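Local coordinates for DUF4439 domain-containing protein (Mycobacterium tuberculosis, PDB 2IB0), which is of unknown function but folds as a four-helix bundle of the ferritin-like class and pairs with a second copy of itself, at residues Val32-Ile37 / Ala85-Pro90; Arg63-Asp68 / Leu134-Val139; Val55-Lys60 / Ala141-Arg146. All blocks are in the same frame, centred on the assembly; numbering follows the deposited sequence.

Interaction 1 (Val32-Ile37 / Ala85-Pro90)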
loop_
_atom_site.group_PDB
_atom_site.type_symbol
_atom_site.label_atom_id
_atom_site.label_comp_id
_atom_site.label_asym_id
_atom_site.label_seq_id
_atom_site.Cartn_x
_atom_site.Cartn_y
_atom_site.Cartn_z
ATOM N N VAL A 32 -2.023 11.594 13.375
ATOM C CA VAL A 32 -0.817 10.870 12.994
ATOM C C VAL A 32 -0.016 11.645 11.913
ATOM O O VAL A 32 1.219 11.753 12.007
ATOM C CB VAL A 32 -1.148 9.425 12.555
ATOM C CG1 VAL A 32 0.076 8.768 11.856
ATOM C CG2 VAL A 32 -1.610 8.591 13.778
ATOM N N GLU A 33 -0.719 12.175 10.909
ATOM C CA GLU A 33 -0.124 13.054 9.883
ATOM C C GLU A 33 0.624 14.272 10.447
ATOM O O GLU A 33 1.750 14.528 10.039
ATOM C CB GLU A 33 -1.193 13.543 8.877
ATOM C CG GLU A 33 -1.729 12.442 7.905
ATOM C CD GLU A 33 -0.624 11.685 7.138
ATOM O OE1 GLU A 33 0.352 12.304 6.654
ATOM O OE2 GLU A 33 -0.739 10.456 6.982
ATOM N N HIS A 34 0.009 15.040 11.348
ATOM C CA HIS A 34 0.724 16.143 11.994
ATOM C C HIS A 34 2.037 15.671 12.644
ATOM O O HIS A 34 3.085 16.294 12.455
ATOM C CB HIS A 34 -0.147 16.817 13.040
ATOM C CG HIS A 34 -1.212 17.682 12.450
ATOM N ND1 HIS A 34 -2.514 17.672 12.896
ATOM C CD2 HIS A 34 -1.166 18.596 11.456
ATOM C CE1 HIS A 34 -3.230 18.549 12.213
ATOM N NE2 HIS A 34 -2.437 19.110 11.318
ATOM N N ALA A 35 1.951 14.554 13.380
ATOM C CA ALA A 35 3.070 13.966 14.099
ATOM C C ALA A 35 4.156 13.456 13.162
ATOM O O ALA A 35 5.346 13.500 13.514
ATOM C CB ALA A 35 2.594 12.850 14.994
ATOM N N THR A 36 3.761 13.003 11.969
ATOM C CA THR A 36 4.698 12.543 10.949
ATOM C C THR A 36 5.450 13.664 10.272
ATOM O O THR A 36 6.656 13.547 10.060
ATOM C CB THR A 36 3.995 11.726 9.858
ATOM O OG1 THR A 36 3.542 10.533 10.458
ATOM C CG2 THR A 36 4.954 11.355 8.797
ATOM N N ILE A 37 4.728 14.732 9.921
ATOM C CA ILE A 37 5.311 15.917 9.323
ATOM C C ILE A 37 6.336 16.531 10.298
ATOM O O ILE A 37 7.443 16.885 9.891
ATOM C CB ILE A 37 4.204 16.976 8.951
ATOM C CG1 ILE A 37 3.339 16.457 7.803
ATOM C CG2 ILE A 37 4.784 18.440 8.789
ATOM C CD1 ILE A 37 1.918 17.006 7.868
ATOM N N ALA A 85 2.374 21.673 19.493
ATOM C CA ALA A 85 3.659 22.421 19.382
ATOM C C ALA A 85 4.886 21.499 19.205
ATOM O O ALA A 85 5.673 21.651 18.254
ATOM C CB ALA A 85 3.830 23.333 20.596
ATOM N N GLY A 86 5.033 20.551 20.135
ATOM C CA GLY A 86 5.928 19.402 19.978
ATOM C C GLY A 86 5.202 18.066 20.130
ATOM O O GLY A 86 4.023 18.000 20.522
ATOM N N TYR A 87 5.901 16.993 19.765
ATOM C CA TYR A 87 5.423 15.617 19.941
ATOM C C TYR A 87 6.524 14.903 20.681
ATOM O O TYR A 87 7.648 15.380 20.754
ATOM C CB TYR A 87 5.117 14.922 18.610
ATOM C CG TYR A 87 3.870 15.484 17.953
ATOM C CD1 TYR A 87 2.607 14.919 18.185
ATOM C CD2 TYR A 87 3.941 16.616 17.127
ATOM C CE1 TYR A 87 1.457 15.477 17.611
ATOM C CE2 TYR A 87 2.804 17.147 16.528
ATOM C CZ TYR A 87 1.575 16.586 16.784
ATOM O OH TYR A 87 0.466 17.161 16.221
ATOM N N GLN A 88 6.168 13.794 21.296
ATOM C CA GLN A 88 7.132 12.833 21.718
ATOM C C GLN A 88 7.280 11.937 20.454
ATOM O O GLN A 88 6.302 11.330 20.013
ATOM C CB GLN A 88 6.537 12.100 22.912
ATOM C CG GLN A 88 7.261 10.878 23.359
ATOM C CD GLN A 88 8.612 11.191 23.923
ATOM O OE1 GLN A 88 9.577 10.502 23.620
ATOM N NE2 GLN A 88 8.702 12.236 24.751
ATOM N N LEU A 89 8.468 11.917 19.840
ATOM C CA LEU A 89 8.759 11.001 18.733
ATOM C C LEU A 89 8.549 9.531 19.159
ATOM O O LEU A 89 8.777 9.172 20.335
ATOM C CB LEU A 89 10.201 11.175 18.205
ATOM C CG LEU A 89 10.681 12.470 17.546
ATOM C CD1 LEU A 89 12.156 12.341 17.137
ATOM C CD2 LEU A 89 9.820 12.838 16.385
ATOM N N PRO A 90 8.167 8.670 18.193
ATOM C CA PRO A 90 7.980 7.234 18.471
ATOM C C PRO A 90 9.256 6.485 18.930
ATOM O O PRO A 90 9.170 5.397 19.532
ATOM C CB PRO A 90 7.424 6.681 17.153
ATOM C CG PRO A 90 7.723 7.680 16.101
ATOM C CD PRO A 90 7.884 9.018 16.787
#

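Interaction 2 (Arg63-Asp68 / Leu134-Val139)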
loop_
_atom_site.group_PDB
_atom_site.type_symbol
_atom_site.label_atom_id
_atom_site.label_comp_id
_atom_site.label_asym_id
_atom_site.label_seq_id
_atom_site.Cartn_x
_atom_site.Cartn_y
_atom_site.Cartn_z
ATOM N N ARG A 63 2.147 16.704 3.776
ATOM C CA ARG A 63 1.545 18.028 3.940
ATOM C C ARG A 63 0.273 18.136 3.121
ATOM O O ARG A 63 -0.738 18.629 3.621
ATOM C CB ARG A 63 2.514 19.165 3.608
ATOM C CG ARG A 63 3.561 19.380 4.654
ATOM C CD ARG A 63 4.658 20.221 4.125
ATOM N NE ARG A 63 5.489 20.640 5.236
ATOM C CZ ARG A 63 6.790 20.911 5.169
ATOM N NH1 ARG A 63 7.436 20.788 4.010
ATOM N NH2 ARG A 63 7.442 21.300 6.275
ATOM N N HIS A 64 0.323 17.593 1.896
ATOM C CA HIS A 64 -0.811 17.605 0.991
ATOM C C HIS A 64 -1.953 16.736 1.544
ATOM O O HIS A 64 -3.095 17.165 1.565
ATOM C CB HIS A 64 -0.388 17.146 -0.427
ATOM C CG HIS A 64 -1.473 17.279 -1.460
ATOM N ND1 HIS A 64 -2.410 16.289 -1.700
ATOM C CD2 HIS A 64 -1.773 18.285 -2.320
ATOM C CE1 HIS A 64 -3.243 16.682 -2.649
ATOM N NE2 HIS A 64 -2.878 17.888 -3.047
ATOM N N ARG A 65 -1.641 15.510 1.977
ATOM C CA ARG A 65 -2.620 14.638 2.603
ATOM C C ARG A 65 -3.294 15.305 3.813
ATOM O O ARG A 65 -4.511 15.279 3.932
ATOM C CB ARG A 65 -1.939 13.358 3.058
ATOM C CG ARG A 65 -2.902 12.294 3.494
ATOM C CD ARG A 65 -2.139 11.108 4.005
ATOM N NE ARG A 65 -1.389 10.449 2.953
ATOM C CZ ARG A 65 -0.263 9.769 3.147
ATOM N NH1 ARG A 65 0.256 9.682 4.369
ATOM N NH2 ARG A 65 0.356 9.180 2.120
ATOM N N ARG A 66 -2.489 15.871 4.708
ATOM C CA ARG A 66 -2.968 16.631 5.894
ATOM C C ARG A 66 -3.975 17.729 5.526
ATOM O O ARG A 66 -5.073 17.794 6.092
ATOM C CB ARG A 66 -1.795 17.237 6.656
ATOM C CG ARG A 66 -2.219 18.386 7.703
ATOM C CD ARG A 66 -1.015 19.261 8.068
ATOM N NE ARG A 66 -0.561 20.154 6.990
ATOM C CZ ARG A 66 0.600 20.824 6.996
ATOM N NH1 ARG A 66 1.453 20.721 8.006
ATOM N NH2 ARG A 66 0.913 21.615 5.986
ATOM N N ASP A 67 -3.605 18.590 4.580
ATOM C CA ASP A 67 -4.517 19.633 4.086
ATOM C C ASP A 67 -5.786 19.045 3.510
ATOM O O ASP A 67 -6.874 19.540 3.776
ATOM C CB ASP A 67 -3.813 20.514 3.057
ATOM C CG ASP A 67 -2.571 21.233 3.627
ATOM O OD1 ASP A 67 -2.345 21.249 4.870
ATOM O OD2 ASP A 67 -1.798 21.780 2.816
ATOM N N ASP A 68 -5.664 17.980 2.716
ATOM C CA ASP A 68 -6.831 17.249 2.205
ATOM C C ASP A 68 -7.829 16.740 3.280
ATOM O O ASP A 68 -9.049 16.838 3.101
ATOM C CB ASP A 68 -6.370 16.064 1.351
ATOM C CG ASP A 68 -6.122 16.425 -0.117
ATOM O OD1 ASP A 68 -6.323 17.571 -0.519
ATOM O OD2 ASP A 68 -5.713 15.535 -0.897
ATOM N N LEU A 134 -3.048 4.862 2.618
ATOM C CA LEU A 134 -2.483 3.665 3.199
ATOM C C LEU A 134 -1.352 3.095 2.295
ATOM O O LEU A 134 -0.260 2.731 2.763
ATOM C CB LEU A 134 -3.590 2.615 3.351
ATOM C CG LEU A 134 -3.498 1.369 4.247
ATOM C CD1 LEU A 134 -4.504 0.386 3.804
ATOM C CD2 LEU A 134 -2.174 0.709 4.279
ATOM N N THR A 135 -1.657 3.000 1.007
ATOM C CA THR A 135 -0.706 2.495 0.012
ATOM C C THR A 135 0.544 3.373 -0.097
ATOM O O THR A 135 1.667 2.836 -0.164
ATOM C CB THR A 135 -1.375 2.379 -1.329
ATOM O OG1 THR A 135 -2.374 1.342 -1.254
ATOM C CG2 THR A 135 -0.363 2.056 -2.428
ATOM N N GLU A 136 0.358 4.690 -0.094
ATOM C CA GLU A 136 1.488 5.627 -0.115
ATOM C C GLU A 136 2.426 5.494 1.098
ATOM O O GLU A 136 3.647 5.605 0.920
ATOM C CB GLU A 136 1.021 7.075 -0.254
ATOM C CG GLU A 136 0.400 7.323 -1.650
ATOM C CD GLU A 136 -0.226 8.698 -1.781
ATOM O OE1 GLU A 136 -0.423 9.405 -0.764
ATOM O OE2 GLU A 136 -0.526 9.095 -2.916
ATOM N N SER A 137 1.830 5.318 2.289
ATOM C CA SER A 137 2.523 5.119 3.567
ATOM C C SER A 137 3.361 3.832 3.476
ATOM O O SER A 137 4.521 3.809 3.841
ATOM C CB SER A 137 1.497 4.979 4.712
ATOM O OG SER A 137 0.765 6.170 4.948
ATOM N N ALA A 138 2.743 2.758 3.001
ATOM C CA ALA A 138 3.435 1.480 2.715
ATOM C C ALA A 138 4.566 1.552 1.690
ATOM O O ALA A 138 5.584 0.914 1.863
ATOM C CB ALA A 138 2.443 0.477 2.251
ATOM N N VAL A 139 4.356 2.245 0.578
ATOM C CA VAL A 139 5.405 2.438 -0.420
ATOM C C VAL A 139 6.521 3.304 0.226
ATOM O O VAL A 139 7.725 2.978 0.122
ATOM C CB VAL A 139 4.818 3.041 -1.697
ATOM C CG1 VAL A 139 5.907 3.618 -2.578
ATOM C CG2 VAL A 139 3.962 1.949 -2.477
HETATM O O HOH W 1 -2.471 10.755 0.190
HETATM O O HOH W 2 1.537 7.856 6.682
#

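Interaction 3 (Val55-Lys60 / Ala141-Arg146)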
loop_
_atom_site.group_PDB
_atom_site.type_symbol
_atom_site.label_atom_id
_atom_site.label_comp_id
_atom_site.label_asym_id
_atom_site.label_seq_id
_atom_site.Cartn_x
_atom_site.Cartn_y
_atom_site.Cartn_z
ATOM N N VAL A 55 13.187 12.693 1.501
ATOM C CA VAL A 55 12.619 13.504 2.555
ATOM C C VAL A 55 11.672 14.529 1.958
ATOM O O VAL A 55 10.536 14.629 2.418
ATOM C CB VAL A 55 13.695 14.243 3.397
ATOM C CG1 VAL A 55 13.022 15.253 4.381
ATOM C CG2 VAL A 55 14.586 13.235 4.169
ATOM N N ALA A 56 12.121 15.293 0.957
ATOM C CA ALA A 56 11.253 16.289 0.314
ATOM C C ALA A 56 9.947 15.673 -0.200
ATOM O O ALA A 56 8.857 16.231 0.024
ATOM C CB ALA A 56 11.975 17.007 -0.841
ATOM N N ASP A 57 10.075 14.553 -0.931
ATOM C CA ASP A 57 8.947 13.773 -1.432
ATOM C C ASP A 57 7.981 13.401 -0.314
ATOM O O ASP A 57 6.797 13.601 -0.436
ATOM C CB ASP A 57 9.453 12.439 -2.026
ATOM C CG ASP A 57 9.908 12.537 -3.470
ATOM O OD1 ASP A 57 9.775 13.622 -4.098
ATOM O OD2 ASP A 57 10.402 11.478 -3.978
ATOM N N ALA A 58 8.500 12.770 0.745
ATOM C CA ALA A 58 7.664 12.338 1.861
ATOM C C ALA A 58 6.920 13.537 2.506
ATOM O O ALA A 58 5.727 13.457 2.773
ATOM C CB ALA A 58 8.495 11.577 2.896
ATOM N N LEU A 59 7.627 14.645 2.714
ATOM C CA LEU A 59 7.041 15.827 3.354
ATOM C C LEU A 59 5.940 16.484 2.521
ATOM O O LEU A 59 4.926 16.870 3.056
ATOM C CB LEU A 59 8.111 16.870 3.732
ATOM C CG LEU A 59 8.834 16.770 5.077
ATOM C CD1 LEU A 59 10.041 17.665 5.088
ATOM C CD2 LEU A 59 7.886 17.156 6.193
ATOM N N LYS A 60 6.118 16.560 1.209
ATOM C CA LYS A 60 5.095 17.138 0.333
ATOM C C LYS A 60 3.855 16.235 0.296
ATOM O O LYS A 60 2.722 16.703 0.398
ATOM C CB LYS A 60 5.681 17.392 -1.059
ATOM C CG LYS A 60 4.697 17.714 -2.166
ATOM C CD LYS A 60 5.378 17.663 -3.560
ATOM C CE LYS A 60 5.306 16.242 -4.207
ATOM N NZ LYS A 60 5.415 16.233 -5.743
ATOM N N ALA A 141 7.436 3.513 3.465
ATOM C CA ALA A 141 8.147 2.586 4.369
ATOM C C ALA A 141 9.094 1.654 3.610
ATOM O O ALA A 141 10.234 1.432 4.063
ATOM C CB ALA A 141 7.143 1.761 5.274
ATOM N N THR A 142 8.656 1.086 2.474
ATOM C CA THR A 142 9.545 0.187 1.764
ATOM C C THR A 142 10.755 0.975 1.216
ATOM O O THR A 142 11.860 0.455 1.160
ATOM C CB THR A 142 8.870 -0.573 0.559
ATOM O OG1 THR A 142 8.627 0.359 -0.494
ATOM C CG2 THR A 142 7.571 -1.193 0.948
ATOM N N ARG A 143 10.528 2.201 0.747
ATOM C CA ARG A 143 11.630 3.053 0.279
ATOM C C ARG A 143 12.676 3.384 1.381
ATOM O O ARG A 143 13.860 3.394 1.120
ATOM C CB ARG A 143 11.077 4.360 -0.312
ATOM C CG ARG A 143 10.279 4.086 -1.532
ATOM C CD ARG A 143 9.654 5.336 -2.209
ATOM N NE ARG A 143 10.709 6.200 -2.743
ATOM C CZ ARG A 143 10.588 7.504 -3.032
ATOM N NH1 ARG A 143 9.433 8.174 -2.847
ATOM N NH2 ARG A 143 11.653 8.159 -3.505
ATOM N N TRP A 144 12.237 3.640 2.598
ATOM C CA TRP A 144 13.162 3.873 3.714
ATOM C C TRP A 144 13.864 2.603 4.199
ATOM O O TRP A 144 15.006 2.662 4.631
ATOM C CB TRP A 144 12.455 4.578 4.879
ATOM C CG TRP A 144 12.241 6.024 4.619
ATOM C CD1 TRP A 144 11.066 6.643 4.253
ATOM C CD2 TRP A 144 13.240 7.066 4.716
ATOM N NE1 TRP A 144 11.283 8.011 4.099
ATOM C CE2 TRP A 144 12.601 8.295 4.393
ATOM C CE3 TRP A 144 14.611 7.075 5.055
ATOM C CZ2 TRP A 144 13.296 9.546 4.392
ATOM C CZ3 TRP A 144 15.304 8.329 5.054
ATOM C CH2 TRP A 144 14.631 9.533 4.716
ATOM N N ASN A 145 13.179 1.454 4.096
ATOM C CA ASN A 145 13.759 0.166 4.396
ATOM C C ASN A 145 14.851 -0.212 3.387
ATOM O O ASN A 145 15.828 -0.866 3.734
ATOM C CB ASN A 145 12.678 -0.896 4.388
ATOM C CG ASN A 145 12.104 -1.165 5.765
ATOM O OD1 ASN A 145 10.852 -1.248 5.945
ATOM N ND2 ASN A 145 12.994 -1.342 6.753
ATOM N N ARG A 146 14.651 0.192 2.137
ATOM C CA ARG A 146 15.634 0.027 1.097
ATOM C C ARG A 146 16.860 0.918 1.393
ATOM O O ARG A 146 17.991 0.496 1.182
ATOM C CB ARG A 146 15.018 0.381 -0.255
ATOM C CG ARG A 146 15.833 0.013 -1.446
ATOM C CD ARG A 146 14.906 0.046 -2.691
ATOM N NE ARG A 146 13.946 -1.073 -2.685
ATOM C CZ ARG A 146 12.641 -0.994 -2.997
ATOM N NH1 ARG A 146 12.073 0.155 -3.339
ATOM N NH2 ARG A 146 11.893 -2.088 -2.943
#

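Interaction 1 (Val32-Ile37 / Ala85-Pro90)
Tyr87, on the loop that joins helix 52-75 to helix 96-120, lays its ring flat against the backbone of helix 18-46 at Ala35. Its CB sets out toward the helix, and with CG beside its own backbone N (chi1 -71°) the ring comes down over Ala35. CD1 rests 3.8 Å from Ala35 CB, with CE1 hardly farther from the same methyl. Along the other edge of the ring, and under the same face, CD2 and CE2 lie nearest to Ala35 CA. That CA stands almost on the ring normal, 5° away from it and 3.9 Å from the centroid, a CH-pi contact over the middle of the face. CZ lies 4.0 Å from Ala35 N and as far from Ala35 CA, and OH ends 3.3 Å from His34 CB. The hydroxyl's polar partner is Ala84 N, in its own loop, while His34 also packs against Arg66 of helix 52-75. Tyr38, further along helix 18-46, meets the Tyr87 ring with the planes well inclined. The loop is thus joined to the helix here by an aromatic face on an alpha carbon and a methyl group, a contact resting on dispersion and shape, while the phenol oxygen is satisfied by the loop's own backbone.

Interaction 2 (Arg63-Asp68 / Leu134-Val139)
The two helical segments keep well apart, Arg65 CA and Glu136 CA being the nearest pair at 10.3 Å, and two long side chains, Arg65 and Glu136, running past each other in opposite directions, span the gap. Arg65 leaves its backbone with CG anti to N (chi1 -170°), runs on extended, and bends at chi3, which carries the guanidinium across to helix 124-150. Its NH2 donates to Glu136 OE1 at 3.0 Å in a nearly straight salt-bridged hydrogen bond, 169° at the hydrogen. The carboxylate oxygen lies at the guanidinium edge and accepts through its anti lone pair, the two planar groups being turned 34° from each other. Water 1 doubles this link: it accepts from Arg65 NE at 3.0 Å and donates to Glu136 OE1 at 2.6 Å, so that one oxygen receives both the arginine and the water. On the other branch, Arg65 NH1 stands 3.6 Å from Ser137 OG; a bridge between them through water 2 is doubtful, its bond to NH1 being weak. Ser137 OG also bonds back to Ala133 O of its own helix. The stronger partner of NH1 is Glu33 OE2 on helix 18-46, and Trp114 of helix 96-120 packs against the arginine. The buried guanidinium therefore lies between two acidic side chains, which would be expected to stabilise its positive charge. Beyond this contact, Thr135 hydrogen-bonds to Thr135 of the second subunit. Arg65 thus ties helices 52-75, 124-150 and 18-46 together inside a four-helix bundle, the fold of the ferritin-like clan to which this family belongs.

Interaction 3 (Val55-Lys60 / Ala141-Arg146)
Helices 52-75 and 124-150 of the four-helix bundle meet here through one apolar pair and one charged pair. The apolar pair is Val55 and Trp144. Val55 CG2 comes up to the outer edge of the indole, close to its plane, 3.7 Å from Trp144 CH2 and 3.9 Å from CZ2. Trp144 sets its CG beside the backbone N (chi1 -76°), and the six-membered ring is carried toward helix 52-75. Leu54 on that helix, Val43 on helix 18-46, and Ala103 and Val104 on helix 96-120 also touch the tryptophan, so one buried indole joins all four helices.

At the more open side of the contact, Asp57 faces Arg143. The arginine chain bends at chi3 (66°), and its guanidinium presents an edge to the carboxylate. Asp57 OD2 lies in the guanidinium plane, 3.6 Å from both Arg143 NH2 and NH1, which makes a long salt bridge. The two side chains meet at about a right angle, with their planes 53° apart. At this length the link is best read as electrostatic attraction. Arg143 also packs on Arg146 of the second subunit, placing the charged pair near the dimer contact. The buried indole, touching the three other helices, and the long ion pair at the partly exposed margin form part of the core and the edge of this four-helix bundle.

From the N terminus, helix 18-46 supplies residues 32-37, helix 52-75 supplies first 55-60 and then 63-68, the connecting loop supplies 85-90, and helix 124-150 supplies 134-139 and 141-146. Interaction 1 closes a loop back to the first helix, and its span crosses those of interactions 2 and 3. These close longer loops, from helix 52-75 to helix 124-150, each taking in residues 85-90 and helix 96-120; interaction 2 is nested inside interaction 3. Interactions 1 and 2 also touch directly, Ile37 CD1 packing 3.7 Å from Arg66 CD. Interaction 1 thus fastens the long loop to the bundle, while interactions 2 and 3 join two of its helices and adjoin the second subunit.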